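Local coordinates for proline iminopeptidase (Streptomyces halstedii, PDB 3WMR), which probably hydrolyses amide bonds as an alpha/beta-hydrolase of peptidase family S33, releasing N-terminal proline or acting on polyketide substrates, at residues 286-291 and 297-302. Numbering follows the deposited sequence.
Sequences EVLENS and LEEPER
E299 reaches from the break between helices 295-298 and 300-312 into the type I turn L288-S291 that ends strand 283-288. Its CB and CG pass S291 OG, with CG 3.2 Å from that hydroxyl. Beyond CG the chain is extended (chi2 -172°), which carries the carboxylate up to the turn's backbone. E299 OE2 accepts from N290 N at 2.7 Å, from above the carboxylate plane, the N-H...O angle bent to 142°. S291 OG, 2.9 Å from E299 OE2, donates on the anti side. OE2 also lies against L288 CB. The second oxygen, E299 OE1, takes a bond of 2.6 Å from a water that in turn accepts from E289 N, so one carboxylate serves two backbone amides of the turn, one directly and one through water. Alongside, E298 OE1 rests 3.4 Å from S291 CB, while E298 OE2 is held by S292 OG and R205 N. L288 CD2 packs against R302, and the L288 side chain also touches F303. The contact ties edge strand 283-288, paired with strand 258-263, to C-terminal helix 300-312; the loop between carries H293, the predicted proton donor, where alpha/beta hydrolases place their catalytic histidine.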
ATOM      1  N   GLU A 286      -6.626  -6.097  13.611  1.00 26.99           N
ATOM      2  CA  GLU A 286      -6.954  -4.809  14.213  1.00 28.20           C
ATOM      3  C   GLU A 286      -7.827  -4.017  13.263  1.00 28.04           C
ATOM      4  O   GLU A 286      -7.497  -3.903  12.080  1.00 26.18           O
ATOM      5  CB  GLU A 286      -5.675  -4.011  14.487  1.00 28.31           C
ATOM      6  CG  GLU A 286      -4.772  -4.611  15.539  1.00 29.07           C
ATOM      7  CD  GLU A 286      -5.320  -4.475  16.954  1.00 30.81           C
ATOM      8  OE1 GLU A 286      -6.340  -3.784  17.173  1.00 29.63           O
ATOM      9  OE2 GLU A 286      -4.700  -5.071  17.854  1.00 34.11           O
ATOM     10  N   VAL A 287      -8.924  -3.470  13.787  1.00 29.31           N
ATOM     11  CA  VAL A 287      -9.832  -2.622  13.019  1.00 29.54           C
ATOM     12  C   VAL A 287      -9.895  -1.255  13.680  1.00 30.86           C
ATOM     13  O   VAL A 287     -10.172  -1.148  14.866  1.00 31.10           O
ATOM     14  CB  VAL A 287     -11.245  -3.225  12.950  1.00 30.74           C
ATOM     15  CG1 VAL A 287     -12.155  -2.374  12.073  1.00 30.55           C
ATOM     16  CG2 VAL A 287     -11.194  -4.654  12.412  1.00 30.32           C
ATOM     17  N   LEU A 288      -9.585  -0.216  12.922  1.00 30.72           N
ATOM     18  CA  LEU A 288      -9.664   1.133  13.428  1.00 32.26           C
ATOM     19  C   LEU A 288     -11.042   1.678  13.061  1.00 32.49           C
ATOM     20  O   LEU A 288     -11.378   1.900  11.887  1.00 30.01           O
ATOM     21  CB  LEU A 288      -8.510   1.976  12.908  1.00 32.43           C
ATOM     22  CG  LEU A 288      -7.209   1.666  13.671  1.00 33.11           C
ATOM     23  CD1 LEU A 288      -6.687   0.270  13.348  1.00 31.84           C
ATOM     24  CD2 LEU A 288      -6.131   2.703  13.392  1.00 33.91           C
ATOM     25  N   GLU A 289     -11.843   1.867  14.099  1.00 34.87           N
ATOM     26  CA  GLU A 289     -13.289   2.040  13.959  1.00 36.11           C
ATOM     27  C   GLU A 289     -13.724   3.344  13.310  1.00 35.23           C
ATOM     28  O   GLU A 289     -14.845   3.436  12.830  1.00 34.25           O
ATOM     29  CB  GLU A 289     -13.966   1.888  15.325  1.00 39.15           C
ATOM     30  CG  GLU A 289     -13.783   0.520  15.975  1.00 40.53           C
ATOM     31  CD  GLU A 289     -14.377  -0.636  15.172  1.00 42.89           C
ATOM     32  OE1 GLU A 289     -15.149  -0.403  14.218  1.00 44.56           O
ATOM     33  OE2 GLU A 289     -14.064  -1.802  15.501  1.00 45.40           O
ATOM     34  N   ASN A 290     -12.847   4.341  13.275  1.00 34.93           N
ATOM     35  CA  ASN A 290     -13.164   5.606  12.615  1.00 35.90           C
ATOM     36  C   ASN A 290     -12.267   5.882  11.416  1.00 34.52           C
ATOM     37  O   ASN A 290     -12.060   7.042  11.028  1.00 34.55           O
ATOM     38  CB  ASN A 290     -13.097   6.746  13.621  1.00 38.71           C
ATOM     39  CG  ASN A 290     -14.028   6.527  14.801  1.00 41.16           C
ATOM     40  OD1 ASN A 290     -15.113   5.950  14.660  1.00 43.02           O
ATOM     41  ND2 ASN A 290     -13.605   6.974  15.966  1.00 42.68           N
ATOM     42  N   SER A 291     -11.771   4.802  10.805  1.00 31.74           N
ATOM     43  CA  SER A 291     -10.877   4.897   9.661  1.00 29.64           C
ATOM     44  C   SER A 291     -11.472   4.134   8.472  1.00 28.02           C
ATOM     45  O   SER A 291     -12.318   3.247   8.634  1.00 27.03           O
ATOM     46  CB  SER A 291      -9.491   4.317   9.988  1.00 29.34           C
ATOM     47  OG  SER A 291      -8.802   5.028  11.005  1.00 30.17           O
ATOM     48  N   LEU A 297      -3.756   8.501   8.910  1.00 28.61           N
ATOM     49  CA  LEU A 297      -4.159   9.896   8.742  1.00 30.78           C
ATOM     50  C   LEU A 297      -5.470  10.159   9.459  1.00 31.68           C
ATOM     51  O   LEU A 297      -5.644  11.190  10.108  1.00 34.39           O
ATOM     52  CB  LEU A 297      -4.310  10.223   7.249  1.00 30.39           C
ATOM     53  CG  LEU A 297      -2.992  10.405   6.493  1.00 30.29           C
ATOM     54  CD1 LEU A 297      -3.235  10.505   5.000  1.00 30.44           C
ATOM     55  CD2 LEU A 297      -2.255  11.643   6.992  1.00 32.23           C
ATOM     56  N   GLU A 298      -6.387   9.211   9.333  1.00 31.25           N
ATOM     57  CA  GLU A 298      -7.724   9.325   9.873  1.00 31.19           C
ATOM     58  C   GLU A 298      -7.763   9.189  11.378  1.00 32.65           C
ATOM     59  O   GLU A 298      -8.513   9.912  12.040  1.00 31.69           O
ATOM     60  CB  GLU A 298      -8.647   8.293   9.212  1.00 30.21           C
ATOM     61  CG  GLU A 298      -8.853   8.587   7.734  1.00 29.78           C
ATOM     62  CD  GLU A 298      -9.349   7.390   6.949  1.00 28.28           C
ATOM     63  OE1 GLU A 298      -8.913   6.262   7.253  1.00 26.83           O
ATOM     64  OE2 GLU A 298     -10.197   7.587   6.058  1.00 28.60           O
ATOM     65  N   GLU A 299      -6.972   8.266  11.921  1.00 32.48           N
ATOM     66  CA  GLU A 299      -6.843   8.120  13.374  1.00 34.38           C
ATOM     67  C   GLU A 299      -5.366   8.107  13.730  1.00 33.73           C
ATOM     68  O   GLU A 299      -4.821   7.063  14.090  1.00 32.91           O
ATOM     69  CB  GLU A 299      -7.520   6.833  13.847  1.00 34.32           C
ATOM     70  CG  GLU A 299      -9.014   6.824  13.619  1.00 34.68           C
ATOM     71  CD  GLU A 299      -9.681   5.633  14.256  1.00 34.96           C
ATOM     72  OE1 GLU A 299      -9.762   5.632  15.490  1.00 36.33           O
ATOM     73  OE2 GLU A 299     -10.143   4.713  13.536  1.00 34.24           O
ATOM     74  N   PRO A 300      -4.709   9.274  13.609  1.00 34.13           N
ATOM     75  CA  PRO A 300      -3.250   9.326  13.683  1.00 33.54           C
ATOM     76  C   PRO A 300      -2.684   8.693  14.946  1.00 34.64           C
ATOM     77  O   PRO A 300      -1.706   7.935  14.887  1.00 33.37           O
ATOM     78  CB  PRO A 300      -2.933  10.825  13.648  1.00 34.67           C
ATOM     79  CG  PRO A 300      -4.165  11.506  13.187  1.00 35.11           C
ATOM     80  CD  PRO A 300      -5.320  10.612  13.512  1.00 34.55           C
ATOM     81  N   GLU A 301      -3.297   8.992  16.082  1.00 36.33           N
ATOM     82  CA  GLU A 301      -2.789   8.533  17.375  1.00 38.12           C
ATOM     83  C   GLU A 301      -3.076   7.057  17.608  1.00 36.34           C
ATOM     84  O   GLU A 301      -2.204   6.328  18.053  1.00 34.76           O
ATOM     85  CB  GLU A 301      -3.383   9.369  18.507  1.00 42.13           C
ATOM     86  CG  GLU A 301      -2.990  10.832  18.411  1.00 46.15           C
ATOM     87  CD  GLU A 301      -4.015  11.770  19.012  1.00 51.22           C
ATOM     88  OE1 GLU A 301      -3.590  12.743  19.666  1.00 54.42           O
ATOM     89  OE2 GLU A 301      -5.236  11.542  18.836  1.00 54.88           O
ATOM     90  N   ARG A 302      -4.294   6.619  17.303  1.00 35.49           N
ATOM     91  CA  ARG A 302      -4.669   5.216  17.508  1.00 34.55           C
ATOM     92  C   ARG A 302      -3.866   4.252  16.601  1.00 32.00           C
ATOM     93  O   ARG A 302      -3.479   3.167  17.023  1.00 30.63           O
ATOM     94  CB  ARG A 302      -6.178   5.037  17.304  1.00 35.35           C
ATOM     95  CG  ARG A 302      -6.706   3.625  17.545  1.00 36.82           C
ATOM     96  CD  ARG A 302      -6.386   3.136  18.946  1.00 39.31           C
ATOM     97  NE  ARG A 302      -6.562   1.687  19.088  1.00 41.27           N
ATOM     98  CZ  ARG A 302      -6.036   0.958  20.072  1.00 42.96           C
ATOM     99  NH1 ARG A 302      -5.285   1.520  21.020  1.00 43.82           N
ATOM    100  NH2 ARG A 302      -6.252  -0.348  20.108  1.00 43.36           N
TER
HETATM  101  O   HOH W   1     -10.283   3.306  16.422  1.00 39.67           O